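Local coordinates for prophenoloxidase b (Marsupenaeus japonicus, PDB 3WKY), which is a type 3 copper protein, the inactive precursor of a phenoloxidase that probably hydroxylates monophenols and oxidises o-diphenols in the hemolymph, at residues 426-431 against 656-661; 503-508 against 590-595. All blocks are in the same frame, centred on the assembly; numbering follows the deposited sequence.

Interaction 1. Residues 426-431 against 656-661. With NAG (2-acetamido-2-deoxy-beta-D-glucopyranose), chain I.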
loop_
_atom_site.group_PDB
_atom_site.type_symbol
_atom_site.label_atom_id
_atom_site.label_comp_id
_atom_site.label_asym_id
_atom_site.label_seq_id
_atom_site.Cartn_x
_atom_site.Cartn_y
_atom_site.Cartn_z
ATOM N N LEU A 426 -23.799 -48.296 27.197
ATOM C CA LEU A 426 -22.828 -49.367 27.405
ATOM C C LEU A 426 -21.985 -49.669 26.178
ATOM O O LEU A 426 -20.827 -50.067 26.297
ATOM C CB LEU A 426 -23.536 -50.655 27.850
ATOM C CG LEU A 426 -24.210 -50.603 29.218
ATOM C CD1 LEU A 426 -24.971 -51.903 29.494
ATOM C CD2 LEU A 426 -23.173 -50.357 30.289
ATOM N N ASN A 427 -22.571 -49.511 24.997
ATOM C CA ASN A 427 -21.876 -49.888 23.777
ATOM C C ASN A 427 -22.461 -49.209 22.550
ATOM O O ASN A 427 -23.613 -48.761 22.556
ATOM C CB ASN A 427 -21.936 -51.401 23.577
ATOM C CG ASN A 427 -20.701 -51.948 22.895
ATOM O OD1 ASN A 427 -19.867 -51.190 22.391
ATOM N ND2 ASN A 427 -20.580 -53.275 22.868
ATOM N N VAL A 428 -21.660 -49.142 21.496
ATOM C CA VAL A 428 -22.084 -48.536 20.247
ATOM C C VAL A 428 -21.412 -49.322 19.142
ATOM O O VAL A 428 -20.220 -49.626 19.235
ATOM C CB VAL A 428 -21.615 -47.063 20.123
ATOM C CG1 VAL A 428 -22.128 -46.464 18.831
ATOM C CG2 VAL A 428 -22.074 -46.217 21.307
ATOM N N THR A 429 -22.168 -49.697 18.117
ATOM C CA THR A 429 -21.590 -50.335 16.940
ATOM C C THR A 429 -22.278 -49.813 15.686
ATOM O O THR A 429 -23.479 -49.548 15.699
ATOM C CB THR A 429 -21.697 -51.876 16.996
ATOM O OG1 THR A 429 -21.111 -52.439 15.816
ATOM C CG2 THR A 429 -23.143 -52.311 17.078
ATOM N N VAL A 430 -21.509 -49.670 14.614
ATOM C CA VAL A 430 -22.024 -49.172 13.356
ATOM C C VAL A 430 -21.731 -50.220 12.289
ATOM O O VAL A 430 -20.628 -50.779 12.248
ATOM C CB VAL A 430 -21.360 -47.817 13.000
ATOM C CG1 VAL A 430 -21.716 -47.387 11.589
ATOM C CG2 VAL A 430 -21.781 -46.752 14.004
ATOM N N GLN A 431 -22.711 -50.498 11.435
ATOM C CA GLN A 431 -22.532 -51.529 10.418
ATOM C C GLN A 431 -23.139 -51.152 9.076
ATOM O O GLN A 431 -24.355 -50.945 8.948
ATOM C CB GLN A 431 -23.092 -52.882 10.891
ATOM C CG GLN A 431 -23.000 -53.989 9.833
ATOM C CD GLN A 431 -21.569 -54.362 9.490
ATOM O OE1 GLN A 431 -20.760 -54.649 10.375
ATOM N NE2 GLN A 431 -21.243 -54.350 8.199
ATOM N N MET A 656 -21.291 -41.834 25.570
ATOM C CA MET A 656 -20.219 -42.709 25.096
ATOM C C MET A 656 -19.613 -42.162 23.810
ATOM O O MET A 656 -20.326 -41.645 22.949
ATOM C CB MET A 656 -20.723 -44.143 24.881
ATOM C CG MET A 656 -19.679 -45.098 24.296
ATOM S SD MET A 656 -20.041 -46.844 24.680
ATOM C CE MET A 656 -19.689 -46.884 26.442
ATOM N N LEU A 657 -18.294 -42.272 23.686
ATOM C CA LEU A 657 -17.608 -41.802 22.484
ATOM C C LEU A 657 -17.146 -42.972 21.629
ATOM O O LEU A 657 -16.216 -43.697 21.986
ATOM C CB LEU A 657 -16.413 -40.925 22.854
ATOM C CG LEU A 657 -15.671 -40.304 21.670
ATOM C CD1 LEU A 657 -16.563 -39.255 20.996
ATOM C CD2 LEU A 657 -14.329 -39.705 22.113
ATOM N N GLN A 658 -17.816 -43.159 20.501
ATOM C CA GLN A 658 -17.475 -44.210 19.557
ATOM C C GLN A 658 -16.629 -43.585 18.433
ATOM O O GLN A 658 -16.450 -42.360 18.387
ATOM C CB GLN A 658 -18.781 -44.900 19.084
ATOM C CG GLN A 658 -18.845 -45.494 17.675
ATOM C CD GLN A 658 -18.407 -46.940 17.569
ATOM O OE1 GLN A 658 -17.719 -47.471 18.445
ATOM N NE2 GLN A 658 -18.805 -47.589 16.473
ATOM N N GLU A 659 -16.108 -44.421 17.548
ATOM C CA GLU A 659 -15.259 -43.965 16.468
ATOM C C GLU A 659 -15.604 -44.759 15.214
ATOM O O GLU A 659 -15.802 -45.975 15.284
ATOM C CB GLU A 659 -13.810 -44.213 16.875
ATOM C CG GLU A 659 -12.801 -43.329 16.226
ATOM C CD GLU A 659 -11.422 -43.449 16.872
ATOM O OE1 GLU A 659 -10.615 -44.277 16.398
ATOM O OE2 GLU A 659 -11.147 -42.715 17.850
ATOM N N VAL A 660 -15.713 -44.085 14.072
ATOM C CA VAL A 660 -15.904 -44.784 12.803
ATOM C C VAL A 660 -14.858 -44.335 11.796
ATOM O O VAL A 660 -14.252 -43.267 11.953
ATOM C CB VAL A 660 -17.323 -44.580 12.210
ATOM C CG1 VAL A 660 -18.385 -44.999 13.220
ATOM C CG2 VAL A 660 -17.535 -43.138 11.759
ATOM N N THR A 661 -14.629 -45.167 10.784
ATOM C CA THR A 661 -13.745 -44.815 9.682
ATOM C C THR A 661 -14.611 -44.610 8.450
ATOM O O THR A 661 -15.559 -45.365 8.221
ATOM C CB THR A 661 -12.710 -45.933 9.431
ATOM O OG1 THR A 661 -11.899 -46.090 10.602
ATOM C CG2 THR A 661 -11.814 -45.608 8.241
HETATM C C1 NAG I . -19.422 -53.658 22.099
HETATM C C2 NAG I . -18.694 -54.584 23.068
HETATM C C3 NAG I . -17.413 -55.110 22.431
HETATM C C4 NAG I . -17.647 -55.622 21.011
HETATM C C5 NAG I . -18.587 -54.741 20.189
HETATM C C6 NAG I . -18.961 -55.473 18.901
HETATM C C7 NAG I . -19.150 -54.107 25.398
HETATM C C8 NAG I . -18.746 -53.397 26.658
HETATM N N2 NAG I . -18.406 -53.895 24.316
HETATM O O3 NAG I . -16.913 -56.168 23.220
HETATM O O4 NAG I . -16.412 -55.689 20.333
HETATM O O5 NAG I . -19.741 -54.381 20.925
HETATM O O6 NAG I . -20.321 -55.851 18.883
HETATM O O7 NAG I . -20.136 -54.844 25.384
#
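Strands 426-431 and 656-661 lie face to face in two different sheets, consistent with the beta sandwich of the Ig-like hemocyanin domain; their axes are 7.6 Å apart at closest and run the same way with 23° between them. They are joined through side chains rather than backbone hydrogen bonds: Val-428 and Val-430 point across from one strand, Met-656, Gln-658 and Val-660 from the other.

Met-656 reaches over to the start of the other strand. Its CG stands anti to the backbone N (chi1 176°), and the extended chi2 carries SD to 3.7 Å from Asn-427 CA. The bend at chi3 then turns CE to 3.4 Å from Leu-426 O. On its way the chain slides past Val-428 in the opposite direction, SD 4.0 Å from Val-428 CG2. The valine's other branch is taken by Gln-658, whose CG rests 3.6 Å from Val-428 CG1. In the conformer described, one of two and so less certain, the glutamine bends at chi2 and lays one face of its amide against Val-428 O. OE1 and Val-428 O, both acceptors, approach to 3.4 Å without bonding; NE2 bonds weakly to Asn-444 OD1, which also accepts from Val-430 N. Further along, Val-430 CG2 meets Val-660 CG1 at 3.9 Å, nearly at right angles.

Asn-427 starts away from this interface and carries an N-linked GlcNAc on ND2. Its OD1 accepts from Val-428 N at 2.9 Å, a bent bond with the donor tilted out of the carbonyl plane, which may limit the amide's rotation.

Strand 424-432 edges a three-stranded antiparallel sheet, pairing with 485-493, where Leu-426 and Asn-427 both face Thr-490 in a classic beta bulge. Strand 655-664 lies inside the larger mixed sheet between 445-456 and 588-598, with Leu-657 packed on helix 645-650 on its far side.

Interaction 2. Residues 503-508 against 590-595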
loop_
_atom_site.group_PDB
_atom_site.type_symbol
_atom_site.label_atom_id
_atom_site.label_comp_id
_atom_site.label_asym_id
_atom_site.label_seq_id
_atom_site.Cartn_x
_atom_site.Cartn_y
_atom_site.Cartn_z
ATOM N N LEU A 503 -32.004 -40.161 22.262
ATOM C CA LEU A 503 -30.626 -40.419 21.875
ATOM C C LEU A 503 -30.170 -39.241 21.009
ATOM O O LEU A 503 -30.908 -38.781 20.140
ATOM C CB LEU A 503 -30.518 -41.720 21.098
ATOM C CG LEU A 503 -30.535 -42.968 21.990
ATOM C CD1 LEU A 503 -30.644 -44.226 21.146
ATOM C CD2 LEU A 503 -29.270 -42.997 22.837
ATOM N N ARG A 504 -28.964 -38.749 21.275
ATOM C CA ARG A 504 -28.433 -37.599 20.542
ATOM C C ARG A 504 -27.087 -38.030 20.029
ATOM O O ARG A 504 -26.187 -38.319 20.813
ATOM C CB ARG A 504 -28.267 -36.428 21.495
ATOM C CG ARG A 504 -29.555 -36.014 22.173
ATOM C CD ARG A 504 -29.299 -34.958 23.204
ATOM N NE ARG A 504 -30.513 -34.622 23.930
ATOM C CZ ARG A 504 -31.396 -33.709 23.547
ATOM N NH1 ARG A 504 -31.195 -32.992 22.438
ATOM N NH2 ARG A 504 -32.473 -33.496 24.288
ATOM N N ILE A 505 -26.946 -38.085 18.711
ATOM C CA ILE A 505 -25.752 -38.656 18.104
ATOM C C ILE A 505 -25.127 -37.638 17.152
ATOM O O ILE A 505 -25.822 -37.112 16.288
ATOM C CB ILE A 505 -26.109 -39.928 17.340
ATOM C CG1 ILE A 505 -26.756 -40.919 18.328
ATOM C CG2 ILE A 505 -24.878 -40.517 16.685
ATOM C CD1 ILE A 505 -26.848 -42.342 17.846
ATOM N N PHE A 506 -23.834 -37.353 17.329
ATOM C CA PHE A 506 -23.157 -36.312 16.526
ATOM C C PHE A 506 -21.827 -36.829 15.990
ATOM O O PHE A 506 -21.218 -37.723 16.581
ATOM C CB PHE A 506 -22.926 -35.040 17.364
ATOM C CG PHE A 506 -24.189 -34.294 17.698
ATOM C CD1 PHE A 506 -24.946 -34.635 18.808
ATOM C CD2 PHE A 506 -24.628 -33.250 16.890
ATOM C CE1 PHE A 506 -26.122 -33.947 19.108
ATOM C CE2 PHE A 506 -25.795 -32.559 17.188
ATOM C CZ PHE A 506 -26.539 -32.903 18.300
ATOM N N LEU A 507 -21.372 -36.250 14.874
ATOM C CA LEU A 507 -20.172 -36.708 14.184
ATOM C C LEU A 507 -19.209 -35.527 14.059
ATOM O O LEU A 507 -19.657 -34.391 13.877
ATOM C CB LEU A 507 -20.532 -37.182 12.766
ATOM C CG LEU A 507 -19.471 -37.903 11.921
ATOM C CD1 LEU A 507 -19.326 -39.362 12.364
ATOM C CD2 LEU A 507 -19.812 -37.833 10.435
ATOM N N ALA A 508 -17.906 -35.792 14.172
ATOM C CA ALA A 508 -16.873 -34.784 13.887
ATOM C C ALA A 508 -15.569 -35.487 13.541
ATOM O O ALA A 508 -15.316 -36.587 14.019
ATOM C CB ALA A 508 -16.670 -33.860 15.087
ATOM N N PHE A 590 -13.451 -40.522 12.408
ATOM C CA PHE A 590 -14.434 -39.596 12.970
ATOM C C PHE A 590 -14.882 -40.011 14.361
ATOM O O PHE A 590 -15.043 -41.207 14.645
ATOM C CB PHE A 590 -15.683 -39.518 12.087
ATOM C CG PHE A 590 -15.467 -38.834 10.767
ATOM C CD1 PHE A 590 -14.853 -39.501 9.717
ATOM C CD2 PHE A 590 -15.930 -37.537 10.560
ATOM C CE1 PHE A 590 -14.665 -38.881 8.490
ATOM C CE2 PHE A 590 -15.748 -36.900 9.330
ATOM C CZ PHE A 590 -15.111 -37.580 8.293
ATOM N N HIS A 591 -15.104 -39.019 15.222
ATOM C CA HIS A 591 -15.792 -39.252 16.483
ATOM C C HIS A 591 -17.271 -39.484 16.201
ATOM O O HIS A 591 -17.858 -38.810 15.356
ATOM C CB HIS A 591 -15.689 -38.034 17.398
ATOM C CG HIS A 591 -14.309 -37.744 17.899
ATOM N ND1 HIS A 591 -13.576 -38.646 18.642
ATOM C CD2 HIS A 591 -13.548 -36.625 17.810
ATOM C CE1 HIS A 591 -12.413 -38.106 18.963
ATOM N NE2 HIS A 591 -12.372 -36.879 18.472
ATOM N N PHE A 592 -17.878 -40.404 16.950
ATOM C CA PHE A 592 -19.304 -40.712 16.843
ATOM C C PHE A 592 -19.808 -40.620 18.284
ATOM O O PHE A 592 -19.728 -41.580 19.058
ATOM C CB PHE A 592 -19.447 -42.125 16.259
ATOM C CG PHE A 592 -20.847 -42.519 15.837
ATOM C CD1 PHE A 592 -21.707 -43.153 16.738
ATOM C CD2 PHE A 592 -21.261 -42.373 14.516
ATOM C CE1 PHE A 592 -22.985 -43.565 16.343
ATOM C CE2 PHE A 592 -22.530 -42.785 14.112
ATOM C CZ PHE A 592 -23.392 -43.387 15.032
ATOM N N PHE A 593 -20.280 -39.436 18.659
ATOM C CA PHE A 593 -20.681 -39.141 20.036
ATOM C C PHE A 593 -22.124 -39.577 20.254
ATOM O O PHE A 593 -22.995 -39.278 19.429
ATOM C CB PHE A 593 -20.550 -37.626 20.285
ATOM C CG PHE A 593 -21.197 -37.127 21.579
ATOM C CD1 PHE A 593 -22.564 -36.827 21.636
ATOM C CD2 PHE A 593 -20.425 -36.888 22.700
ATOM C CE1 PHE A 593 -23.147 -36.345 22.801
ATOM C CE2 PHE A 593 -20.996 -36.404 23.878
ATOM C CZ PHE A 593 -22.362 -36.125 23.925
ATOM N N VAL A 594 -22.384 -40.269 21.365
ATOM C CA VAL A 594 -23.731 -40.748 21.680
ATOM C C VAL A 594 -24.120 -40.328 23.094
ATOM O O VAL A 594 -23.391 -40.608 24.048
ATOM C CB VAL A 594 -23.810 -42.299 21.600
ATOM C CG1 VAL A 594 -25.231 -42.790 21.931
ATOM C CG2 VAL A 594 -23.358 -42.792 20.235
ATOM N N MET A 595 -25.268 -39.665 23.235
ATOM C CA MET A 595 -25.778 -39.334 24.560
ATOM C C MET A 595 -27.226 -39.786 24.754
ATOM O O MET A 595 -28.081 -39.569 23.890
ATOM C CB MET A 595 -25.671 -37.834 24.825
ATOM C CG MET A 595 -26.146 -37.412 26.206
ATOM S SD MET A 595 -26.026 -35.615 26.393
ATOM C CE MET A 595 -26.416 -35.387 28.133
#
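Arg-504, Phe-506 and Ala-508 pair with Met-595, Phe-593 and His-591 through six backbone hydrogen bonds, two for each hydrogen-bonded pair of this antiparallel ladder. The shortest joins His-591 N to Ala-508 O at 2.7 Å, while its companion from Ala-508 N to His-591 O is longer, 3.2 Å. Between these pairs Ile-505 faces Val-594 and Leu-507 faces Phe-592 as non-hydrogen-bonded pairs. Here CA-H groups supplement the ladder, notably Ile-505 CA, 3.1 Å from Phe-593 O.

Aliphatic-aromatic packing dominates the face that carries Ile-505, Leu-507, Phe-592 and Val-594. Ile-505 drops CG2 over one face of the Phe-592 ring, 3.9 Å from its centroid and 25° off the ring normal, a CH-pi contact set toward the rim. Phe-592 CG lies anti to the backbone N (chi1 -169°), which swings the ring back toward strand 503-508 and under that methyl. Leu-507 CD1 reaches Phe-590 CB at 3.7 Å. Leu-503, one step before the first pair, brings its CD2 within 4.1 Å of Val-594 CG1.

On the other face, which mixes phenylalanines with Arg-504, His-591 and Met-595, Phe-506 and Phe-593 approach only loosely, CD1 to CD1 at 4.3 Å. Arg-504 runs extended from CG to NE and reaches a salt bridge between NH1 and Asp-628 OD2.

Every touching residue is buried, as befits the interior of the domain's mixed sheet: the hydrogen-bonded pairs satisfy one another's peptide groups, residues between them turn theirs to strands 528-534 and 655-664, and the aspartate probably balances the arginine's charge.

Both interactions belong to the Ig-like hemocyanin domain and meet at the pairing of strands 655-664 and 588-598, where Phe-592 N probably bonds to Gln-658 O and Met-656 N to Val-594 O. Interaction 2 holds neighbouring strands together within the mixed sheet; interaction 1 lays another sheet across that same sheet. Val-428 of interaction 1 also touches Val-594 of interaction 2, so the apolar packing of the two contacts joins there. The first contact is partly buried, with a glycan at one end and a glutamine amide among its apolar groups. The second is wholly buried, rich in phenylalanine, and adds a regular backbone ladder.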